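Local coordinates for StAR-related lipid transfer protein 13 (Homo sapiens, PDB 2PSO) that acts as a GTPase-activating protein for RhoA and carries a START domain, the part described here, that belongs to a lipid-binding family, at residues C151-L156 with S176-E181; R93-R98 with V138-K143. All blocks are in the same frame, centred on the assembly; numbering follows the deposited sequence.

Contact 1 (C151-L156 with S176-E181); sequences CTLVSL and SQYLIE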
ATOM      1  N   CYS A 151       9.974  -8.763   9.443  1.00 37.60           N
ATOM      2  CA  CYS A 151       9.955  -9.161   8.036  1.00 35.57           C
ATOM      3  C   CYS A 151       9.559  -8.005   7.165  1.00 31.39           C
ATOM      4  O   CYS A 151       8.897  -7.087   7.632  1.00 33.92           O
ATOM      5  CB  CYS A 151       8.971 -10.283   7.782  1.00 40.67           C
ATOM      6  SG  CYS A 151       9.181 -11.636   8.872  1.00 46.03           S
ATOM      7  N   THR A 152       9.940  -8.061   5.892  1.00 25.97           N
ATOM      8  CA  THR A 152       9.658  -6.976   4.956  1.00 22.20           C
ATOM      9  C   THR A 152       9.359  -7.517   3.605  1.00 21.49           C
ATOM     10  O   THR A 152      10.018  -8.444   3.119  1.00 22.98           O
ATOM     11  CB  THR A 152      10.866  -6.010   4.725  1.00 24.05           C
ATOM     12  OG1 THR A 152      11.999  -6.726   4.173  1.00 19.99           O
ATOM     13  CG2 THR A 152      11.264  -5.314   5.996  1.00 25.12           C
ATOM     14  N   LEU A 153       8.391  -6.901   2.959  1.00 19.46           N
ATOM     15  CA  LEU A 153       8.198  -7.172   1.549  1.00 17.81           C
ATOM     16  C   LEU A 153       8.276  -5.818   0.812  1.00 13.88           C
ATOM     17  O   LEU A 153       7.608  -4.878   1.186  1.00 22.27           O
ATOM     18  CB  LEU A 153       6.873  -7.945   1.343  1.00  9.50           C
ATOM     19  CG  LEU A 153       6.332  -7.972  -0.093  1.00 14.96           C
ATOM     20  CD1 LEU A 153       7.289  -8.552  -1.146  1.00  8.51           C
ATOM     21  CD2 LEU A 153       4.965  -8.626  -0.178  1.00 16.70           C
ATOM     22  N   VAL A 154       9.088  -5.699  -0.216  1.00  9.84           N
ATOM     23  CA  VAL A 154       9.152  -4.432  -0.947  1.00 13.42           C
ATOM     24  C   VAL A 154       8.943  -4.578  -2.462  1.00 16.15           C
ATOM     25  O   VAL A 154       9.369  -5.567  -3.106  1.00 13.01           O
ATOM     26  CB  VAL A 154      10.477  -3.632  -0.738  1.00 14.09           C
ATOM     27  CG1 VAL A 154      11.113  -3.849   0.657  1.00 12.82           C
ATOM     28  CG2 VAL A 154      11.425  -3.979  -1.809  1.00 12.00           C
ATOM     29  N   SER A 155       8.273  -3.578  -3.025  1.00 14.02           N
ATOM     30  CA  SER A 155       7.862  -3.661  -4.396  1.00 14.63           C
ATOM     31  C   SER A 155       8.059  -2.366  -5.166  1.00 14.85           C
ATOM     32  O   SER A 155       8.048  -1.287  -4.586  1.00 17.02           O
ATOM     33  CB  SER A 155       6.388  -4.051  -4.421  1.00 17.93           C
ATOM     34  OG  SER A 155       6.170  -5.249  -3.709  1.00 12.96           O
ATOM     35  N   LEU A 156       8.240  -2.465  -6.477  1.00 16.06           N
ATOM     36  CA  LEU A 156       8.250  -1.269  -7.328  1.00 17.28           C
ATOM     37  C   LEU A 156       7.931  -1.744  -8.711  1.00 19.20           C
ATOM     38  O   LEU A 156       8.278  -2.856  -9.050  1.00 24.96           O
ATOM     39  CB  LEU A 156       9.605  -0.580  -7.309  1.00 16.10           C
ATOM     40  CG  LEU A 156      10.816  -1.507  -7.428  1.00 17.52           C
ATOM     41  CD1 LEU A 156      11.486  -1.353  -8.784  1.00 19.45           C
ATOM     42  CD2 LEU A 156      11.795  -1.230  -6.320  1.00 14.47           C
ATOM     43  N   SER A 176       6.358   0.847  -2.309  1.00 29.57           N
ATOM     44  CA  SER A 176       5.471  -0.051  -1.590  1.00 22.43           C
ATOM     45  C   SER A 176       6.324  -0.898  -0.708  1.00 21.47           C
ATOM     46  O   SER A 176       7.219  -1.623  -1.195  1.00 21.13           O
ATOM     47  CB  SER A 176       4.718  -0.967  -2.525  1.00 22.35           C
ATOM     48  OG  SER A 176       3.784  -1.744  -1.787  1.00 22.42           O
ATOM     49  N   GLN A 177       6.076  -0.818   0.588  1.00 15.12           N
ATOM     50  CA  GLN A 177       6.827  -1.671   1.448  1.00 19.95           C
ATOM     51  C   GLN A 177       6.034  -2.111   2.644  1.00 20.65           C
ATOM     52  O   GLN A 177       5.466  -1.285   3.355  1.00 20.37           O
ATOM     53  CB  GLN A 177       8.201  -1.081   1.821  1.00 22.92           C
ATOM     54  CG  GLN A 177       8.192   0.302   2.436  1.00 29.98           C
ATOM     55  CD  GLN A 177       8.698   1.406   1.492  1.00 32.04           C
ATOM     56  OE1 GLN A 177       9.012   1.171   0.317  1.00 31.86           O
ATOM     57  NE2 GLN A 177       8.778   2.621   2.020  1.00 34.92           N
ATOM     58  N   TYR A 178       5.965  -3.429   2.848  1.00 20.36           N
ATOM     59  CA  TYR A 178       5.305  -3.951   4.036  1.00 20.16           C
ATOM     60  C   TYR A 178       6.380  -4.164   5.078  1.00 20.92           C
ATOM     61  O   TYR A 178       7.392  -4.798   4.786  1.00 19.97           O
ATOM     62  CB  TYR A 178       4.512  -5.239   3.756  1.00 15.84           C
ATOM     63  CG  TYR A 178       3.273  -5.046   2.895  1.00 13.34           C
ATOM     64  CD1 TYR A 178       3.347  -5.124   1.500  1.00 12.78           C
ATOM     65  CD2 TYR A 178       2.042  -4.794   3.462  1.00 14.18           C
ATOM     66  CE1 TYR A 178       2.234  -4.942   0.689  1.00  7.50           C
ATOM     67  CE2 TYR A 178       0.906  -4.609   2.660  1.00 16.03           C
ATOM     68  CZ  TYR A 178       1.028  -4.685   1.268  1.00 16.32           C
ATOM     69  OH  TYR A 178      -0.080  -4.502   0.462  1.00 18.92           O
ATOM     70  N   LEU A 179       6.173  -3.586   6.264  1.00 22.32           N
ATOM     71  CA  LEU A 179       7.023  -3.846   7.421  1.00 25.18           C
ATOM     72  C   LEU A 179       6.193  -4.577   8.457  1.00 26.73           C
ATOM     73  O   LEU A 179       5.168  -4.065   8.922  1.00 29.58           O
ATOM     74  CB  LEU A 179       7.585  -2.556   8.021  1.00 25.89           C
ATOM     75  CG  LEU A 179       8.145  -1.521   7.043  1.00 30.19           C
ATOM     76  CD1 LEU A 179       8.677  -0.305   7.766  1.00 30.49           C
ATOM     77  CD2 LEU A 179       9.234  -2.121   6.179  1.00 32.17           C
ATOM     78  N   ILE A 180       6.619  -5.785   8.805  1.00 26.61           N
ATOM     79  CA  ILE A 180       5.898  -6.607   9.778  1.00 27.89           C
ATOM     80  C   ILE A 180       6.796  -6.858  10.949  1.00 29.41           C
ATOM     81  O   ILE A 180       7.894  -7.391  10.782  1.00 32.11           O
ATOM     82  CB  ILE A 180       5.545  -7.963   9.182  1.00 27.27           C
ATOM     83  CG1 ILE A 180       5.179  -7.803   7.696  1.00 26.53           C
ATOM     84  CG2 ILE A 180       4.446  -8.621   9.964  1.00 24.03           C
ATOM     85  CD1 ILE A 180       4.247  -8.838   7.209  1.00 24.80           C
ATOM     86  N   GLU A 181       6.358  -6.467  12.136  1.00 31.89           N
ATOM     87  CA  GLU A 181       7.207  -6.627  13.305  1.00 36.65           C
ATOM     88  C   GLU A 181       6.453  -7.294  14.438  1.00 36.77           C
ATOM     89  O   GLU A 181       5.236  -7.171  14.520  1.00 37.25           O
ATOM     90  CB  GLU A 181       7.790  -5.279  13.730  1.00 40.89           C
ATOM     91  CG  GLU A 181       6.742  -4.240  14.040  1.00 47.73           C
ATOM     92  CD  GLU A 181       7.319  -2.849  14.147  1.00 49.76           C
ATOM     93  OE1 GLU A 181       8.554  -2.734  14.299  1.00 51.06           O
ATOM     94  OE2 GLU A 181       6.533  -1.878  14.077  1.00 51.45           O
TER
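Cys-151 and Ile-180 face each other as an antiparallel hydrogen-bonded pair, Cys-151 N donating a hydrogen bond to Ile-180 O (2.8 Å) and Ile-180 N returning a bond to Cys-151 O (2.9 Å). Both run nearly straight, at about 170° at the hydrogen. Two residues further on, Leu-153 and Tyr-178 repeat the exchange with more bent bonds, the shorter being Tyr-178 N to Leu-153 O (2.7 Å), and Ser-155 N adds a bond to Ser-176 O. Thr-152 with Leu-179 and Val-154 with Gln-177 are the non-hydrogen-bonded pairs between; here Thr-152 CA lies near Tyr-178 O. The strand axes run 176° apart in direction, close to exact antiparallelism. They form a beta hairpin in the curved sheet of the START domain, the helix-grip fold in which such a sheet wraps round the C-terminal helix. Apolar contacts divide between the two faces. On the face carrying Cys-151, Leu-153, Tyr-178 and Ile-180, Leu-153 CD2 approaches Tyr-178 CD1 obliquely (4.2 Å), and both side chains meet Val-94 of helix 87-96. With CG beside its own backbone N (chi1 -69°), the Tyr-178 ring stacks with His-192 and sends OH to Glu-217 of the C-terminal helix in a hydrogen bond. Ser-176 OG is likewise bonded, to His-192 NE2. On the other, partly exposed face the contacts are sparser: Thr-152 CG2 lies 3.8 Å from Leu-179 CD2, and Val-154 CG1 touches Gln-177 CB at 4.2 Å.

Contact 2 (R93-R98 with V138-K143); sequences RVLRER and VLRTWK
Leu-95 divides its two methyl groups between Trp-142 and Arg-140, and this fork makes the tight, buried part of the contact. CD1 sits over the face of the indole, 4.1 Å from the centroid of the five-membered ring and 14° off its normal, a CH-pi contact. CD2 rests above one face of the Arg-140 guanidinium, displaced toward its rim. Trp-142 has CG between its backbone N and carbonyl carbon (chi1 54°), which directs the indole out toward helix 87-96, and chi2 of 101° helps turn its face to Leu-95 CD1. The polar link is modest: Arg-140 NH1 gives a weak hydrogen bond to Leu-95 O (3.3 Å), a carbonyl near the C-terminal end of helix 87-96. Toward solvent the contact thins to Arg-96, whose NH1 lies 3.6 Å from Trp-142 CH2 with guanidinium and indole planes perpendicular. Its NH2 comes to the edge of the Arg-140 group, 3.7 Å from Arg-140 NH2. Glu-119, whose carboxylate forms salt bridges with both, probably accounts for the closeness of the two arginines and offsets much of their mutual repulsion. Replacing Arg-140 by a leucine would probably leave Glu-119 with one arginine mate fewer here and Leu-95 O without its weak donor. The Arg-140 guanidinium also makes a cation-pi contact with Tyr-121, and its side chain touches Leu-153. Strand 134-143 thus meets the C-terminal part of helix 87-96 while hydrogen-bonding in the sheet to strand 118-125, which bears Glu-119 and Tyr-121, and to strand 151-157.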
ATOM      1  N   ARG A  93       0.976 -14.346   4.137  1.00  7.69           N
ATOM      2  CA  ARG A  93      -0.386 -13.985   3.831  1.00 14.16           C
ATOM      3  C   ARG A  93      -0.387 -12.883   2.799  1.00 19.41           C
ATOM      4  O   ARG A  93      -1.276 -12.867   1.927  1.00 21.69           O
ATOM      5  CB  ARG A  93      -1.147 -13.533   5.071  1.00 16.99           C
ATOM      6  CG  ARG A  93      -2.591 -13.143   4.790  1.00 17.27           C
ATOM      7  CD  ARG A  93      -3.392 -14.228   4.032  1.00 20.46           C
ATOM      8  NE  ARG A  93      -3.430 -15.517   4.704  1.00 24.44           N
ATOM      9  CZ  ARG A  93      -4.055 -15.735   5.858  1.00 27.69           C
ATOM     10  NH1 ARG A  93      -4.030 -16.925   6.416  1.00 29.33           N
ATOM     11  NH2 ARG A  93      -4.689 -14.758   6.477  1.00 31.37           N
ATOM     12  N   VAL A  94       0.597 -11.963   2.866  1.00 14.48           N
ATOM     13  CA  VAL A  94       0.611 -10.893   1.871  1.00 11.54           C
ATOM     14  C   VAL A  94       1.241 -11.427   0.574  1.00 11.43           C
ATOM     15  O   VAL A  94       0.846 -11.073  -0.535  1.00  7.95           O
ATOM     16  CB  VAL A  94       1.405  -9.674   2.335  1.00 11.50           C
ATOM     17  CG1 VAL A  94       1.470  -8.657   1.220  1.00 12.69           C
ATOM     18  CG2 VAL A  94       0.800  -9.071   3.559  1.00  7.26           C
ATOM     19  N   LEU A  95       2.235 -12.292   0.733  1.00  6.99           N
ATOM     20  CA  LEU A  95       3.069 -12.651  -0.374  1.00  5.23           C
ATOM     21  C   LEU A  95       2.418 -13.696  -1.259  1.00  6.16           C
ATOM     22  O   LEU A  95       2.432 -13.533  -2.479  1.00  3.79           O
ATOM     23  CB  LEU A  95       4.421 -13.130   0.136  1.00  8.29           C
ATOM     24  CG  LEU A  95       5.627 -13.145  -0.797  1.00  8.03           C
ATOM     25  CD1 LEU A  95       6.269 -14.503  -0.723  1.00 10.88           C
ATOM     26  CD2 LEU A  95       5.236 -12.876  -2.172  1.00  8.23           C
ATOM     27  N   ARG A  96       1.854 -14.769  -0.686  1.00  8.13           N
ATOM     28  CA  ARG A  96       1.275 -15.830  -1.539  1.00  7.74           C
ATOM     29  C   ARG A  96      -0.224 -16.084  -1.365  1.00 14.71           C
ATOM     30  O   ARG A  96      -0.760 -17.018  -1.959  1.00 17.21           O
ATOM     31  CB  ARG A  96       2.003 -17.123  -1.306  1.00  9.34           C
ATOM     32  CG  ARG A  96       3.515 -17.076  -1.563  1.00 12.52           C
ATOM     33  CD  ARG A  96       3.799 -16.928  -3.042  1.00  8.80           C
ATOM     34  NE  ARG A  96       5.224 -16.693  -3.209  1.00 14.33           N
ATOM     35  CZ  ARG A  96       5.780 -16.175  -4.300  1.00 13.56           C
ATOM     36  NH1 ARG A  96       7.095 -16.004  -4.335  1.00  8.38           N
ATOM     37  NH2 ARG A  96       5.022 -15.829  -5.342  1.00 11.38           N
ATOM     38  N   GLU A  97      -0.915 -15.270  -0.567  1.00 16.59           N
ATOM     39  CA  GLU A  97      -2.270 -15.628  -0.166  1.00 19.34           C
ATOM     40  C   GLU A  97      -3.278 -14.483  -0.278  1.00 21.79           C
ATOM     41  O   GLU A  97      -4.200 -14.382   0.518  1.00 17.82           O
ATOM     42  CB  GLU A  97      -2.265 -16.148   1.265  1.00 18.23           C
ATOM     43  CG  GLU A  97      -1.652 -17.514   1.400  1.00 22.22           C
ATOM     44  CD  GLU A  97      -1.907 -18.144   2.745  1.00 24.90           C
ATOM     45  OE1 GLU A  97      -1.828 -17.445   3.784  1.00 25.80           O
ATOM     46  OE2 GLU A  97      -2.201 -19.361   2.750  1.00 30.50           O
ATOM     47  N   ARG A  98      -3.106 -13.627  -1.270  1.00 24.38           N
ATOM     48  CA  ARG A  98      -3.837 -12.378  -1.302  1.00 25.38           C
ATOM     49  C   ARG A  98      -5.253 -12.612  -1.862  1.00 27.62           C
ATOM     50  O   ARG A  98      -6.141 -11.768  -1.761  1.00 24.68           O
ATOM     51  CB  ARG A  98      -3.023 -11.361  -2.100  1.00 26.98           C
ATOM     52  CG  ARG A  98      -3.732 -10.102  -2.385  1.00 34.35           C
ATOM     53  CD  ARG A  98      -2.886  -9.109  -3.079  1.00 36.85           C
ATOM     54  NE  ARG A  98      -3.572  -7.824  -3.045  1.00 42.10           N
ATOM     55  CZ  ARG A  98      -3.097  -6.707  -3.583  1.00 43.88           C
ATOM     56  NH1 ARG A  98      -1.925  -6.710  -4.216  1.00 44.56           N
ATOM     57  NH2 ARG A  98      -3.803  -5.592  -3.486  1.00 44.35           N
ATOM     58  N   VAL A 138       5.584  -5.952 -11.122  1.00 23.92           N
ATOM     59  CA  VAL A 138       6.349  -5.431 -10.034  1.00 22.02           C
ATOM     60  C   VAL A 138       7.585  -6.288  -9.761  1.00 23.02           C
ATOM     61  O   VAL A 138       7.559  -7.493  -9.966  1.00 28.86           O
ATOM     62  CB  VAL A 138       5.403  -5.349  -8.852  1.00 21.51           C
ATOM     63  CG1 VAL A 138       6.033  -5.872  -7.592  1.00 24.68           C
ATOM     64  CG2 VAL A 138       4.929  -3.947  -8.713  1.00 18.41           C
ATOM     65  N   LEU A 139       8.687  -5.653  -9.383  1.00 21.44           N
ATOM     66  CA  LEU A 139       9.816  -6.337  -8.790  1.00 21.34           C
ATOM     67  C   LEU A 139       9.547  -6.439  -7.259  1.00 25.13           C
ATOM     68  O   LEU A 139       9.395  -5.413  -6.604  1.00 33.10           O
ATOM     69  CB  LEU A 139      11.044  -5.480  -9.071  1.00 19.62           C
ATOM     70  CG  LEU A 139      12.435  -5.861  -8.548  1.00 20.98           C
ATOM     71  CD1 LEU A 139      12.937  -7.102  -9.234  1.00 19.47           C
ATOM     72  CD2 LEU A 139      13.428  -4.715  -8.765  1.00 18.10           C
ATOM     73  N   ARG A 140       9.424  -7.632  -6.680  1.00 23.30           N
ATOM     74  CA  ARG A 140       9.238  -7.740  -5.212  1.00 17.69           C
ATOM     75  C   ARG A 140      10.411  -8.486  -4.686  1.00 16.69           C
ATOM     76  O   ARG A 140      10.860  -9.440  -5.309  1.00 20.05           O
ATOM     77  CB  ARG A 140       8.044  -8.617  -4.783  1.00 16.99           C
ATOM     78  CG  ARG A 140       6.902  -8.694  -5.709  1.00 20.11           C
ATOM     79  CD  ARG A 140       6.236 -10.003  -5.541  1.00 23.71           C
ATOM     80  NE  ARG A 140       4.903  -9.889  -4.978  1.00 27.95           N
ATOM     81  CZ  ARG A 140       4.117 -10.927  -4.739  1.00 28.07           C
ATOM     82  NH1 ARG A 140       2.921 -10.736  -4.215  1.00 31.70           N
ATOM     83  NH2 ARG A 140       4.522 -12.153  -5.043  1.00 29.70           N
ATOM     84  N   THR A 141      10.855  -8.122  -3.502  1.00 11.08           N
ATOM     85  CA  THR A 141      11.817  -8.926  -2.833  1.00 16.35           C
ATOM     86  C   THR A 141      11.324  -8.994  -1.400  1.00 17.85           C
ATOM     87  O   THR A 141      10.607  -8.104  -0.966  1.00 23.46           O
ATOM     88  CB  THR A 141      13.265  -8.327  -2.988  1.00 21.72           C
ATOM     89  OG1 THR A 141      14.164  -8.929  -2.041  1.00 25.80           O
ATOM     90  CG2 THR A 141      13.280  -6.825  -2.807  1.00 18.54           C
ATOM     91  N   TRP A 142      11.647 -10.048  -0.661  1.00 15.85           N
ATOM     92  CA  TRP A 142      11.133 -10.132   0.703  1.00 11.88           C
ATOM     93  C   TRP A 142      12.220 -10.680   1.566  1.00 15.14           C
ATOM     94  O   TRP A 142      13.171 -11.241   1.054  1.00 12.92           O
ATOM     95  CB  TRP A 142       9.899 -10.995   0.803  1.00  8.51           C
ATOM     96  CG  TRP A 142      10.050 -12.357   0.236  1.00  9.08           C
ATOM     97  CD1 TRP A 142      10.256 -13.502   0.932  1.00 10.66           C
ATOM     98  CD2 TRP A 142       9.975 -12.736  -1.154  1.00 10.76           C
ATOM     99  NE1 TRP A 142      10.339 -14.576   0.068  1.00 10.98           N
ATOM    100  CE2 TRP A 142      10.176 -14.134  -1.215  1.00  7.52           C
ATOM    101  CE3 TRP A 142       9.791 -12.026  -2.349  1.00  9.47           C
ATOM    102  CZ2 TRP A 142      10.210 -14.838  -2.416  1.00  7.58           C
ATOM    103  CZ3 TRP A 142       9.823 -12.726  -3.546  1.00 11.06           C
ATOM    104  CH2 TRP A 142      10.022 -14.126  -3.569  1.00 10.03           C
ATOM    105  N   LYS A 143      12.074 -10.514   2.876  1.00 18.18           N
ATOM    106  CA  LYS A 143      13.162 -10.740   3.784  1.00 24.08           C
ATOM    107  C   LYS A 143      12.561 -11.172   5.115  1.00 27.23           C
ATOM    108  O   LYS A 143      11.734 -10.469   5.652  1.00 29.17           O
ATOM    109  CB  LYS A 143      13.949  -9.429   3.936  1.00 27.48           C
ATOM    110  CG  LYS A 143      15.371  -9.539   4.518  1.00 30.64           C
ATOM    111  CD  LYS A 143      16.454  -9.441   3.442  1.00 33.14           C
TER

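Overall arrangement
Contacts 1 and 2 lie side by side, their centres about 8 Å apart, because strands 134-143 and 151-157, which follow each other in the chain, pair in the sheet. Probable hydrogen bonds from Leu-139 N to Leu-156 O (2.8 Å) and from Lys-143 N to Thr-152 O (2.9 Å) tie them together. Helix 87-96 spans both, with Val-94 meeting contact 1 and Leu-95 contact 2. Glu-217 of helix 209-223 binds Tyr-178 of contact 1 and makes only a long, weak ion pair with Arg-98 in the segment 93-98. In START domains the lipid cavity generally lies between the sheet and this helix; the face of contact 1 bearing Leu-153, Tyr-178 and Ile-180 probably borders that region.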